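Local coordinates for protein DNA polymerase (Pyrobaculum calidifontis, PDB 5MDN) that probably copies DNA as a family B polymerase, adding deoxyribonucleotides from their triphosphates to a growing strand with release of diphosphate, at residues 69-74 / 78-83; 377-382 / 387-392; 97-102 / 106-111. One frame throughout, in Å; residues are numbered along the deposited sequence.

Contact 1 (69-74 / 78-83); sequences VVERRF and PTIFLK
Val70 and Phe81 face each other as an antiparallel hydrogen-bonded pair, and their side chains cross at about a right angle on one face of the sheet. With chi1 at -67°, Val70 places CG2 between its own backbone N and carbonyl carbon, where the methyl lies against Phe81 CB at 3.9 Å. The Phe81 ring runs on along the neighbouring strand: its CE2 lies 4.1 Å from Arg72 CB, and its CZ comes 4.1 Å from Phe74 CB, which sits at the ring edge near its plane. A broad flat ring suits this place, because Val388, from the distant segment 387-392, and Tyr109 also press on it. Replacing Phe81 by alanine would remove that ring and would probably open a gap, leaving Arg72 CB, Phe74 CB and Val388 without their shared partner.

The other face carries, among others, Val69, Glu71, Ile80 and Leu82. Val69 CG2 and Leu82 CD2 lie alongside each other, pointing the same way, 4.0 Å apart, while Val69 CG1 meets Ile80 CG2 at 3.8 Å. Leu82 is buried against Ala54 of helix 51-58, while Val69 touches Ala51 but stays exposed; apolar branched side chains suit a strand face that meets a helix.

Between the faces, Val70 and Phe81 exchange two nearly straight backbone bonds, Val70 N to Phe81 O being 3.0 Å; Arg72 and Thr79 exchange a second pair, more bent at the hydrogen. The strands form the hairpin of edge strand 64-74 with strand 77-86 in a beta-alpha-beta-beta-alpha-beta domain with the ferredoxin-like strand order, which resembles an RNA-recognition motif.

Contact 2 (377-382 / 387-392); sequences MLLRYA and EVAPNR
The carbonyl oxygen of Ala382 accepts a hydrogen bond of 2.7 Å from Glu387 N, and the donor arrives nearly in line with the C=O. The two residues also touch through carbon: Ala382 CB stands 4.2 Å from Glu387 CB and 3.6 Å from Glu387 O. A methyl suits this position, since it lets the returning chain come close to the last turns of the helix.

The bond reaches five residues back along the chain, near the end of helix 370-384, which is consistent with the 6-to-1 bond of a Schellman motif. The chain thereby leaves the helix and runs back along its side. Glu387 turns its carboxylate away from the helix: with CG anti to the backbone N (chi1 -153°) and a bend at chi2, OE2 accepts a hydrogen bond from the backbone N of Gly76, while OE1 makes a long, weak ion pair with Arg73 NE.

Further along, Ala389 directs its CB at the helix and meets Leu379 CD2 at 3.6 Å. Leu379 supplies the reach, its CG lying anti to the carbonyl carbon; CD1 continues the extended chain and CD2, turned off to the side, meets the alanine methyl. Both residues are buried, and apolar carbon meets apolar carbon. The backbone N of Ala389 donates to Glu110 OE2.

Contact 3 (97-102 / 106-111); sequences EAALGA and VDVYEA
Leu100 packs on Val108 where helix 92-100 lies against strand 105-109, the last helix and last strand of a ferredoxin-like beta-alpha-beta-beta-alpha-beta domain.

The apolar contacts carry the whole join, for no hydrogen bond crosses between the two segments. Leu100 and Val108 meet at about a right angle: a single methyl, Leu100 CD2, straddles both branches of the valine, 3.7 Å from Val108 CG1 and 3.9 Å from Val108 CG2. Val108 CG1 also reaches the residue before the leucine, with Ala99 CB 4.1 Å away. Alanine suits that place because Ala99 faces the sheet directly and is hemmed in as well by Phe42 and Leu58, so the helix can settle close; the longer leucine reaches the strand from a position at the side of the helix. Beta-branched Val108 fits an extended strand and offers two methyls toward the helix.

Among the polar groups, Val108 O accepts a hydrogen bond from Asn391 ND2 of segment 387-392. Asp107, whose carboxylate folds back on its own backbone, accepts from Val108 N at OD1: it is a bent bond of 2.8 Å that meets the oxygen on its anti side, 16° out of the carboxylate plane.

Contacts 1 and 3 belong to one four-stranded antiparallel sheet, 69-74 / 78-83 at one edge and strand 105-109 at the other, with their centres about 14 Å apart. Along the chain contact 1 comes first, then contact 3, and much later contact 2, about 14 Å centre to centre from contact 1 and 17 Å from contact 3. Contact 2, from the polymerase part of the chain, lies on the side of these strands away from helices 51-58 and 92-100. There Val388 N probably bonds Arg73 O, and further bonds reach strand 105-109 and the residue after it, so the segment after helix 370-384 bridges both edges and ties the N-terminal domain to the polymerase part.

Contact 1 (69-74 / 78-83)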
ATOM      1  N   VAL A  69     -20.484 -19.493  28.040  1.00 63.70           N
ATOM      2  CA  VAL A  69     -21.234 -20.124  26.961  1.00 60.93           C
ATOM      3  C   VAL A  69     -21.987 -19.025  26.223  1.00 56.55           C
ATOM      4  O   VAL A  69     -22.782 -18.293  26.826  1.00 50.80           O
ATOM      5  CB  VAL A  69     -22.195 -21.199  27.490  1.00 60.99           C
ATOM      6  CG1 VAL A  69     -22.847 -21.938  26.336  1.00 61.27           C
ATOM      7  CG2 VAL A  69     -21.456 -22.167  28.404  1.00 61.85           C
ATOM      8  N   VAL A  70     -21.738 -18.909  24.918  1.00 57.17           N
ATOM      9  CA  VAL A  70     -22.352 -17.872  24.102  1.00 60.44           C
ATOM     10  C   VAL A  70     -23.024 -18.509  22.895  1.00 61.51           C
ATOM     11  O   VAL A  70     -22.675 -19.610  22.461  1.00 56.19           O
ATOM     12  CB  VAL A  70     -21.327 -16.809  23.647  1.00 60.58           C
ATOM     13  CG1 VAL A  70     -20.823 -16.010  24.840  1.00 59.66           C
ATOM     14  CG2 VAL A  70     -20.167 -17.466  22.909  1.00 59.88           C
ATOM     15  N   GLU A  71     -24.002 -17.790  22.350  1.00 60.20           N
ATOM     16  CA  GLU A  71     -24.678 -18.159  21.114  1.00 63.07           C
ATOM     17  C   GLU A  71     -24.386 -17.092  20.072  1.00 59.76           C
ATOM     18  O   GLU A  71     -24.748 -15.925  20.259  1.00 52.73           O
ATOM     19  CB  GLU A  71     -26.186 -18.294  21.324  1.00 70.24           C
ATOM     20  CG  GLU A  71     -26.929 -18.825  20.110  1.00 75.74           C
ATOM     21  CD  GLU A  71     -28.400 -18.459  20.119  1.00 82.14           C
ATOM     22  OE1 GLU A  71     -29.000 -18.425  21.214  1.00 91.40           O
ATOM     23  OE2 GLU A  71     -28.960 -18.207  19.031  1.00 88.02           O
ATOM     24  N   ARG A  72     -23.729 -17.487  18.983  1.00 58.74           N
ATOM     25  CA  ARG A  72     -23.422 -16.570  17.898  1.00 58.51           C
ATOM     26  C   ARG A  72     -23.683 -17.265  16.569  1.00 58.34           C
ATOM     27  O   ARG A  72     -23.975 -18.462  16.510  1.00 56.84           O
ATOM     28  CB  ARG A  72     -21.972 -16.070  17.973  1.00 62.29           C
ATOM     29  CG  ARG A  72     -21.538 -15.664  19.371  1.00 66.32           C
ATOM     30  CD  ARG A  72     -20.490 -14.569  19.361  1.00 66.55           C
ATOM     31  NE  ARG A  72     -20.220 -14.104  20.718  1.00 70.17           N
ATOM     32  CZ  ARG A  72     -21.002 -13.263  21.389  1.00 73.61           C
ATOM     33  NH1 ARG A  72     -22.107 -12.789  20.828  1.00 76.06           N
ATOM     34  NH2 ARG A  72     -20.682 -12.897  22.622  1.00 73.93           N
ATOM     35  N   ARG A  73     -23.573 -16.494  15.494  1.00 62.74           N
ATOM     36  CA  ARG A  73     -23.785 -17.009  14.152  1.00 59.56           C
ATOM     37  C   ARG A  73     -22.474 -17.502  13.555  1.00 56.69           C
ATOM     38  O   ARG A  73     -21.396 -16.988  13.861  1.00 56.79           O
ATOM     39  CB  ARG A  73     -24.391 -15.933  13.252  1.00 61.71           C
ATOM     40  CG  ARG A  73     -25.594 -15.226  13.848  1.00 63.20           C
ATOM     41  CD  ARG A  73     -26.032 -14.065  12.970  1.00 67.01           C
ATOM     42  NE  ARG A  73     -26.626 -14.528  11.719  1.00 71.67           N
ATOM     43  CZ  ARG A  73     -27.094 -13.724  10.770  1.00 75.89           C
ATOM     44  NH1 ARG A  73     -27.038 -12.410  10.932  1.00 77.97           N
ATOM     45  NH2 ARG A  73     -27.622 -14.232   9.665  1.00 76.75           N
ATOM     46  N   PHE A  74     -22.578 -18.511  12.693  1.00 57.39           N
ATOM     47  CA  PHE A  74     -21.425 -19.042  11.970  1.00 58.09           C
ATOM     48  C   PHE A  74     -21.895 -19.378  10.563  1.00 62.83           C
ATOM     49  O   PHE A  74     -22.628 -20.355  10.372  1.00 65.37           O
ATOM     50  CB  PHE A  74     -20.848 -20.269  12.676  1.00 55.95           C
ATOM     51  CG  PHE A  74     -19.570 -20.775  12.069  1.00 55.37           C
ATOM     52  CD1 PHE A  74     -18.425 -19.996  12.088  1.00 55.65           C
ATOM     53  CD2 PHE A  74     -19.509 -22.034  11.495  1.00 55.34           C
ATOM     54  CE1 PHE A  74     -17.245 -20.457  11.536  1.00 54.21           C
ATOM     55  CE2 PHE A  74     -18.331 -22.502  10.941  1.00 54.38           C
ATOM     56  CZ  PHE A  74     -17.198 -21.711  10.962  1.00 53.19           C
ATOM     57  N   PRO A  78     -27.007 -20.072  13.548  1.00 73.50           N
ATOM     58  CA  PRO A  78     -26.714 -19.790  14.961  1.00 71.14           C
ATOM     59  C   PRO A  78     -26.229 -21.052  15.661  1.00 65.58           C
ATOM     60  O   PRO A  78     -26.941 -22.057  15.717  1.00 65.30           O
ATOM     61  CB  PRO A  78     -28.065 -19.316  15.515  1.00 72.11           C
ATOM     62  CG  PRO A  78     -29.082 -19.956  14.623  1.00 72.49           C
ATOM     63  CD  PRO A  78     -28.450 -20.074  13.261  1.00 73.05           C
ATOM     64  N   THR A  79     -25.009 -21.001  16.187  1.00 70.00           N
ATOM     65  CA  THR A  79     -24.405 -22.122  16.889  1.00 67.33           C
ATOM     66  C   THR A  79     -23.941 -21.675  18.269  1.00 62.56           C
ATOM     67  O   THR A  79     -23.904 -20.483  18.585  1.00 57.68           O
ATOM     68  CB  THR A  79     -23.228 -22.713  16.098  1.00 69.08           C
ATOM     69  OG1 THR A  79     -22.159 -21.762  16.047  1.00 65.51           O
ATOM     70  CG2 THR A  79     -23.655 -23.064  14.680  1.00 71.22           C
ATOM     71  N   ILE A  80     -23.587 -22.655  19.098  1.00 65.93           N
ATOM     72  CA  ILE A  80     -23.118 -22.420  20.459  1.00 63.81           C
ATOM     73  C   ILE A  80     -21.597 -22.473  20.474  1.00 61.94           C
ATOM     74  O   ILE A  80     -20.985 -23.306  19.790  1.00 60.43           O
ATOM     75  CB  ILE A  80     -23.725 -23.450  21.431  1.00 63.49           C
ATOM     76  CG1 ILE A  80     -25.252 -23.339  21.439  1.00 60.80           C
ATOM     77  CG2 ILE A  80     -23.174 -23.272  22.837  1.00 66.09           C
ATOM     78  CD1 ILE A  80     -25.771 -22.107  22.148  1.00 59.73           C
ATOM     79  N   PHE A  81     -20.980 -21.589  21.259  1.00 61.37           N
ATOM     80  CA  PHE A  81     -19.535 -21.567  21.437  1.00 64.28           C
ATOM     81  C   PHE A  81     -19.190 -21.452  22.915  1.00 62.06           C
ATOM     82  O   PHE A  81     -19.985 -20.978  23.730  1.00 60.84           O
ATOM     83  CB  PHE A  81     -18.877 -20.391  20.693  1.00 64.88           C
ATOM     84  CG  PHE A  81     -19.049 -20.430  19.204  1.00 64.24           C
ATOM     85  CD1 PHE A  81     -18.190 -21.173  18.416  1.00 63.81           C
ATOM     86  CD2 PHE A  81     -20.048 -19.693  18.591  1.00 62.80           C
ATOM     87  CE1 PHE A  81     -18.333 -21.202  17.045  1.00 61.43           C
ATOM     88  CE2 PHE A  81     -20.196 -19.717  17.220  1.00 61.42           C
ATOM     89  CZ  PHE A  81     -19.336 -20.474  16.445  1.00 61.11           C
ATOM     90  N   LEU A  82     -17.982 -21.902  23.246  1.00 60.55           N
ATOM     91  CA  LEU A  82     -17.340 -21.553  24.505  1.00 60.62           C
ATOM     92  C   LEU A  82     -16.470 -20.323  24.278  1.00 57.46           C
ATOM     93  O   LEU A  82     -15.599 -20.325  23.403  1.00 58.96           O
ATOM     94  CB  LEU A  82     -16.499 -22.715  25.036  1.00 61.64           C
ATOM     95  CG  LEU A  82     -17.222 -24.013  25.397  1.00 63.57           C
ATOM     96  CD1 LEU A  82     -16.267 -24.976  26.088  1.00 63.23           C
ATOM     97  CD2 LEU A  82     -18.436 -23.737  26.272  1.00 64.38           C
ATOM     98  N   LYS A  83     -16.701 -19.277  25.067  1.00 54.84           N
ATOM     99  CA  LYS A  83     -15.902 -18.055  24.991  1.00 52.31           C
ATOM    100  C   LYS A  83     -14.827 -18.132  26.071  1.00 52.85           C
ATOM    101  O   LYS A  83     -15.045 -17.760  27.225  1.00 55.11           O
ATOM    102  CB  LYS A  83     -16.782 -16.818  25.141  1.00 48.70           C
ATOM    103  CG  LYS A  83     -16.015 -15.508  25.037  1.00 45.96           C
ATOM    104  CD  LYS A  83     -16.861 -14.318  25.460  1.00 43.78           C
ATOM    105  CE  LYS A  83     -16.150 -13.006  25.156  1.00 42.16           C
ATOM    106  NZ  LYS A  83     -16.844 -11.838  25.764  1.00 42.21           N
TER

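Contact 2 (377-382 / 387-392)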
ATOM      1  N   MET A 377     -12.032  -4.679   8.076  1.00 48.12           N
ATOM      2  CA  MET A 377     -13.370  -4.099   8.023  1.00 48.34           C
ATOM      3  C   MET A 377     -14.433  -5.162   8.267  1.00 48.38           C
ATOM      4  O   MET A 377     -15.354  -4.961   9.068  1.00 49.35           O
ATOM      5  CB  MET A 377     -13.597  -3.415   6.676  1.00 48.54           C
ATOM      6  CG  MET A 377     -14.879  -2.598   6.608  1.00 48.23           C
ATOM      7  SD  MET A 377     -15.029  -1.658   5.079  1.00 50.30           S
ATOM      8  CE  MET A 377     -15.119  -2.989   3.885  1.00 51.71           C
ATOM      9  N   LEU A 378     -14.330  -6.299   7.570  1.00 49.63           N
ATOM     10  CA  LEU A 378     -15.334  -7.350   7.705  1.00 48.50           C
ATOM     11  C   LEU A 378     -15.374  -7.917   9.119  1.00 48.60           C
ATOM     12  O   LEU A 378     -16.446  -8.301   9.598  1.00 48.57           O
ATOM     13  CB  LEU A 378     -15.073  -8.460   6.688  1.00 48.17           C
ATOM     14  CG  LEU A 378     -15.218  -8.048   5.221  1.00 48.59           C
ATOM     15  CD1 LEU A 378     -14.928  -9.218   4.297  1.00 48.43           C
ATOM     16  CD2 LEU A 378     -16.604  -7.478   4.956  1.00 47.53           C
ATOM     17  N   LEU A 379     -14.224  -7.980   9.800  1.00 47.96           N
ATOM     18  CA  LEU A 379     -14.221  -8.391  11.201  1.00 47.69           C
ATOM     19  C   LEU A 379     -15.023  -7.422  12.056  1.00 49.57           C
ATOM     20  O   LEU A 379     -15.730  -7.835  12.982  1.00 52.24           O
ATOM     21  CB  LEU A 379     -12.792  -8.482  11.731  1.00 48.30           C
ATOM     22  CG  LEU A 379     -11.873  -9.613  11.287  1.00 48.63           C
ATOM     23  CD1 LEU A 379     -10.543  -9.452  11.990  1.00 50.93           C
ATOM     24  CD2 LEU A 379     -12.490 -10.960  11.596  1.00 49.15           C
ATOM     25  N   ARG A 380     -14.925  -6.124  11.759  1.00 45.48           N
ATOM     26  CA  ARG A 380     -15.688  -5.132  12.507  1.00 45.89           C
ATOM     27  C   ARG A 380     -17.180  -5.279  12.240  1.00 46.65           C
ATOM     28  O   ARG A 380     -17.992  -5.221  13.169  1.00 50.39           O
ATOM     29  CB  ARG A 380     -15.206  -3.725  12.147  1.00 46.03           C
ATOM     30  CG  ARG A 380     -15.529  -2.661  13.182  1.00 47.94           C
ATOM     31  CD  ARG A 380     -14.900  -1.330  12.807  1.00 51.13           C
ATOM     32  NE  ARG A 380     -13.515  -1.228  13.259  1.00 52.54           N
ATOM     33  CZ  ARG A 380     -13.129  -0.542  14.332  1.00 52.69           C
ATOM     34  NH1 ARG A 380     -14.024   0.106  15.064  1.00 51.80           N
ATOM     35  NH2 ARG A 380     -11.848  -0.501  14.670  1.00 53.83           N
ATOM     36  N   TYR A 381     -17.559  -5.463  10.973  1.00 50.53           N
ATOM     37  CA  TYR A 381     -18.960  -5.712  10.645  1.00 49.88           C
ATOM     38  C   TYR A 381     -19.442  -7.033  11.231  1.00 51.97           C
ATOM     39  O   TYR A 381     -20.570  -7.123  11.731  1.00 55.22           O
ATOM     40  CB  TYR A 381     -19.161  -5.700   9.128  1.00 48.72           C
ATOM     41  CG  TYR A 381     -19.374  -4.320   8.545  1.00 49.31           C
ATOM     42  CD1 TYR A 381     -20.634  -3.735   8.544  1.00 51.46           C
ATOM     43  CD2 TYR A 381     -18.320  -3.606   7.989  1.00 50.60           C
ATOM     44  CE1 TYR A 381     -20.837  -2.475   8.011  1.00 51.59           C
ATOM     45  CE2 TYR A 381     -18.514  -2.344   7.454  1.00 52.28           C
ATOM     46  CZ  TYR A 381     -19.775  -1.785   7.468  1.00 52.13           C
ATOM     47  OH  TYR A 381     -19.972  -0.531   6.938  1.00 52.61           O
ATOM     48  N   ALA A 382     -18.610  -8.077  11.158  1.00 49.10           N
ATOM     49  CA  ALA A 382     -19.001  -9.381  11.686  1.00 51.41           C
ATOM     50  C   ALA A 382     -19.330  -9.321  13.171  1.00 54.03           C
ATOM     51  O   ALA A 382     -20.195 -10.069  13.643  1.00 54.36           O
ATOM     52  CB  ALA A 382     -17.897 -10.406  11.431  1.00 50.12           C
ATOM     53  N   GLU A 387     -21.642 -12.323  14.202  1.00 57.28           N
ATOM     54  CA  GLU A 387     -21.102 -13.411  13.399  1.00 59.47           C
ATOM     55  C   GLU A 387     -19.682 -13.731  13.841  1.00 59.00           C
ATOM     56  O   GLU A 387     -18.840 -12.831  13.939  1.00 58.13           O
ATOM     57  CB  GLU A 387     -21.113 -13.050  11.912  1.00 64.27           C
ATOM     58  CG  GLU A 387     -21.204 -14.252  10.988  1.00 67.41           C
ATOM     59  CD  GLU A 387     -22.611 -14.478  10.473  1.00 72.57           C
ATOM     60  OE1 GLU A 387     -23.386 -13.500  10.427  1.00 73.51           O
ATOM     61  OE2 GLU A 387     -22.943 -15.632  10.122  1.00 76.79           O
ATOM     62  N   VAL A 388     -19.422 -15.007  14.104  1.00 57.56           N
ATOM     63  CA  VAL A 388     -18.069 -15.470  14.390  1.00 57.24           C
ATOM     64  C   VAL A 388     -17.299 -15.577  13.082  1.00 55.72           C
ATOM     65  O   VAL A 388     -17.830 -16.039  12.065  1.00 53.38           O
ATOM     66  CB  VAL A 388     -18.112 -16.814  15.141  1.00 60.26           C
ATOM     67  CG1 VAL A 388     -16.772 -17.530  15.059  1.00 60.55           C
ATOM     68  CG2 VAL A 388     -18.503 -16.589  16.595  1.00 62.33           C
ATOM     69  N   ALA A 389     -16.042 -15.147  13.105  1.00 59.15           N
ATOM     70  CA  ALA A 389     -15.234 -15.113  11.897  1.00 60.55           C
ATOM     71  C   ALA A 389     -14.638 -16.490  11.605  1.00 59.49           C
ATOM     72  O   ALA A 389     -14.195 -17.185  12.523  1.00 60.30           O
ATOM     73  CB  ALA A 389     -14.114 -14.087  12.033  1.00 62.31           C
ATOM     74  N   PRO A 390     -14.623 -16.909  10.338  1.00 55.03           N
ATOM     75  CA  PRO A 390     -13.908 -18.141   9.973  1.00 58.12           C
ATOM     76  C   PRO A 390     -12.403 -18.009  10.170  1.00 63.42           C
ATOM     77  O   PRO A 390     -11.916 -16.976  10.640  1.00 64.70           O
ATOM     78  CB  PRO A 390     -14.271 -18.342   8.495  1.00 56.62           C
ATOM     79  CG  PRO A 390     -15.479 -17.489   8.262  1.00 56.15           C
ATOM     80  CD  PRO A 390     -15.358 -16.333   9.200  1.00 54.15           C
ATOM     81  N   ASN A 391     -11.654 -19.043   9.803  1.00 65.69           N
ATOM     82  CA  ASN A 391     -10.216 -19.094  10.017  1.00 67.21           C
ATOM     83  C   ASN A 391      -9.454 -18.891   8.714  1.00 72.00           C
ATOM     84  O   ASN A 391     -10.007 -18.971   7.615  1.00 69.73           O
ATOM     85  CB  ASN A 391      -9.812 -20.417  10.673  1.00 65.40           C
ATOM     86  CG  ASN A 391     -10.230 -20.490  12.123  1.00 65.27           C
ATOM     87  OD1 ASN A 391     -10.163 -19.498  12.852  1.00 63.07           O
ATOM     88  ND2 ASN A 391     -10.657 -21.669  12.557  1.00 67.53           N
ATOM     89  N   ARG A 392      -8.159 -18.622   8.860  1.00 64.29           N
ATOM     90  CA  ARG A 392      -7.282 -18.261   7.756  1.00 69.11           C
ATOM     91  C   ARG A 392      -6.287 -19.378   7.484  1.00 75.61           C
ATOM     92  O   ARG A 392      -6.044 -20.247   8.327  1.00 78.78           O
ATOM     93  CB  ARG A 392      -6.502 -16.972   8.052  1.00 71.12           C
ATOM     94  CG  ARG A 392      -7.322 -15.807   8.560  1.00 78.28           C
ATOM     95  CD  ARG A 392      -7.510 -15.824  10.074  1.00 87.64           C
ATOM     96  NE  ARG A 392      -8.929 -15.801  10.422  1.00 90.42           N
ATOM     97  CZ  ARG A 392      -9.418 -15.331  11.565  1.00 86.12           C
ATOM     98  NH1 ARG A 392      -8.602 -14.837  12.485  1.00 80.55           N
ATOM     99  NH2 ARG A 392     -10.725 -15.347  11.783  1.00 90.91           N
TER

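Contact 3 (97-102 / 106-111)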
ATOM      1  N   GLU A  97      -4.085 -23.781  21.359  1.00 78.29           N
ATOM      2  CA  GLU A  97      -3.652 -25.131  21.017  1.00 80.74           C
ATOM      3  C   GLU A  97      -4.156 -26.150  22.033  1.00 80.66           C
ATOM      4  O   GLU A  97      -4.612 -27.237  21.658  1.00 85.19           O
ATOM      5  CB  GLU A  97      -2.130 -25.173  20.917  1.00 82.71           C
ATOM      6  CG  GLU A  97      -1.566 -24.325  19.787  1.00 84.31           C
ATOM      7  CD  GLU A  97      -0.088 -24.030  19.961  1.00 85.90           C
ATOM      8  OE1 GLU A  97       0.460 -24.353  21.037  1.00 87.02           O
ATOM      9  OE2 GLU A  97       0.525 -23.480  19.021  1.00 88.51           O
ATOM     10  N   ALA A  98      -4.069 -25.820  23.323  1.00 75.30           N
ATOM     11  CA  ALA A  98      -4.548 -26.731  24.358  1.00 76.72           C
ATOM     12  C   ALA A  98      -6.051 -26.959  24.253  1.00 82.00           C
ATOM     13  O   ALA A  98      -6.535 -28.065  24.520  1.00 95.67           O
ATOM     14  CB  ALA A  98      -4.187 -26.191  25.741  1.00 75.69           C
ATOM     15  N   ALA A  99      -6.808 -25.915  23.893  1.00 86.02           N
ATOM     16  CA  ALA A  99      -8.265 -26.025  23.831  1.00 81.12           C
ATOM     17  C   ALA A  99      -8.710 -27.169  22.930  1.00 84.53           C
ATOM     18  O   ALA A  99      -9.676 -27.873  23.246  1.00 90.64           O
ATOM     19  CB  ALA A  99      -8.876 -24.709  23.349  1.00 80.12           C
ATOM     20  N   LEU A 100      -8.113 -27.156  21.763  1.00 81.39           N
ATOM     21  CA  LEU A 100      -8.439 -28.090  20.744  1.00 86.82           C
ATOM     22  C   LEU A 100      -8.743 -29.413  21.341  1.00 95.77           C
ATOM     23  O   LEU A 100      -9.700 -30.050  20.953  1.00104.07           O
ATOM     24  CB  LEU A 100      -7.296 -28.210  19.760  1.00 84.10           C
ATOM     25  CG  LEU A 100      -7.293 -27.056  18.783  1.00 82.65           C
ATOM     26  CD1 LEU A 100      -6.380 -27.319  17.635  1.00 80.87           C
ATOM     27  CD2 LEU A 100      -8.671 -26.830  18.253  1.00 82.88           C
ATOM     28  N   GLY A 101      -7.936 -29.819  22.307  1.00 92.04           N
ATOM     29  CA  GLY A 101      -8.074 -31.103  22.962  1.00 94.44           C
ATOM     30  C   GLY A 101      -9.261 -31.219  23.875  1.00102.58           C
ATOM     31  O   GLY A 101      -9.872 -30.215  24.244  1.00 93.08           O
ATOM     32  N   ALA A 102      -9.529 -32.468  24.250  1.00101.56           N
ATOM     33  CA  ALA A 102     -10.641 -32.907  25.106  1.00105.69           C
ATOM     34  C   ALA A 102     -11.948 -32.567  24.443  1.00111.21           C
ATOM     35  O   ALA A 102     -12.660 -31.639  24.833  1.00105.24           O
ATOM     36  CB  ALA A 102     -10.574 -32.353  26.521  1.00104.03           C
ATOM     37  N   VAL A 106     -14.595 -28.862  18.738  1.00 90.47           N
ATOM     38  CA  VAL A 106     -14.119 -29.349  17.456  1.00 87.00           C
ATOM     39  C   VAL A 106     -13.235 -28.333  16.733  1.00 79.13           C
ATOM     40  O   VAL A 106     -12.378 -28.738  15.938  1.00 72.96           O
ATOM     41  CB  VAL A 106     -15.299 -29.779  16.560  1.00 89.76           C
ATOM     42  CG1 VAL A 106     -15.964 -31.024  17.125  1.00 92.08           C
ATOM     43  CG2 VAL A 106     -16.304 -28.646  16.424  1.00 88.17           C
ATOM     44  N   ASP A 107     -13.413 -27.035  16.975  1.00 79.15           N
ATOM     45  CA  ASP A 107     -12.603 -26.027  16.304  1.00 76.96           C
ATOM     46  C   ASP A 107     -12.594 -24.750  17.134  1.00 70.67           C
ATOM     47  O   ASP A 107     -13.496 -24.503  17.936  1.00 69.23           O
ATOM     48  CB  ASP A 107     -13.125 -25.749  14.890  1.00 79.62           C
ATOM     49  CG  ASP A 107     -12.017 -25.405  13.915  1.00 78.48           C
ATOM     50  OD1 ASP A 107     -10.979 -24.870  14.358  1.00 77.48           O
ATOM     51  OD2 ASP A 107     -12.187 -25.666  12.706  1.00 79.41           O
ATOM     52  N   VAL A 108     -11.575 -23.926  16.901  1.00 74.09           N
ATOM     53  CA  VAL A 108     -11.382 -22.676  17.628  1.00 69.61           C
ATOM     54  C   VAL A 108     -11.358 -21.526  16.629  1.00 66.41           C
ATOM     55  O   VAL A 108     -10.902 -21.676  15.492  1.00 66.27           O
ATOM     56  CB  VAL A 108     -10.090 -22.692  18.476  1.00 69.58           C
ATOM     57  CG1 VAL A 108     -10.215 -23.700  19.608  1.00 68.62           C
ATOM     58  CG2 VAL A 108      -8.883 -23.012  17.606  1.00 72.70           C
ATOM     59  N   TYR A 109     -11.867 -20.370  17.058  1.00 63.91           N
ATOM     60  CA  TYR A 109     -12.080 -19.252  16.151  1.00 61.15           C
ATOM     61  C   TYR A 109     -11.703 -17.937  16.820  1.00 58.32           C
ATOM     62  O   TYR A 109     -11.857 -17.770  18.033  1.00 56.13           O
ATOM     63  CB  TYR A 109     -13.537 -19.197  15.677  1.00 64.39           C
ATOM     64  CG  TYR A 109     -13.951 -20.408  14.872  1.00 65.36           C
ATOM     65  CD1 TYR A 109     -13.589 -20.535  13.538  1.00 63.02           C
ATOM     66  CD2 TYR A 109     -14.690 -21.430  15.451  1.00 66.13           C
ATOM     67  CE1 TYR A 109     -13.959 -21.645  12.801  1.00 63.53           C
ATOM     68  CE2 TYR A 109     -15.066 -22.543  14.723  1.00 63.24           C
ATOM     69  CZ  TYR A 109     -14.698 -22.644  13.398  1.00 62.90           C
ATOM     70  OH  TYR A 109     -15.068 -23.748  12.666  1.00 67.01           O
ATOM     71  N   GLU A 110     -11.205 -17.006  16.001  1.00 56.88           N
ATOM     72  CA  GLU A 110     -10.864 -15.644  16.424  1.00 54.58           C
ATOM     73  C   GLU A 110      -9.814 -15.624  17.531  1.00 52.91           C
ATOM     74  O   GLU A 110      -9.834 -14.751  18.403  1.00 51.60           O
ATOM     75  CB  GLU A 110     -12.107 -14.862  16.859  1.00 53.50           C
ATOM     76  CG  GLU A 110     -13.192 -14.778  15.802  1.00 54.15           C
ATOM     77  CD  GLU A 110     -14.249 -13.745  16.139  1.00 54.70           C
ATOM     78  OE1 GLU A 110     -14.036 -12.964  17.091  1.00 52.97           O
ATOM     79  OE2 GLU A 110     -15.291 -13.712  15.450  1.00 53.55           O
ATOM     80  N   ALA A 111      -8.887 -16.576  17.511  1.00 53.43           N
ATOM     81  CA  ALA A 111      -7.811 -16.612  18.490  1.00 57.78           C
ATOM     82  C   ALA A 111      -6.601 -15.777  18.090  1.00 59.53           C
ATOM     83  O   ALA A 111      -5.732 -15.531  18.934  1.00 61.21           O
ATOM     84  CB  ALA A 111      -7.372 -18.057  18.732  1.00 58.34           C
TER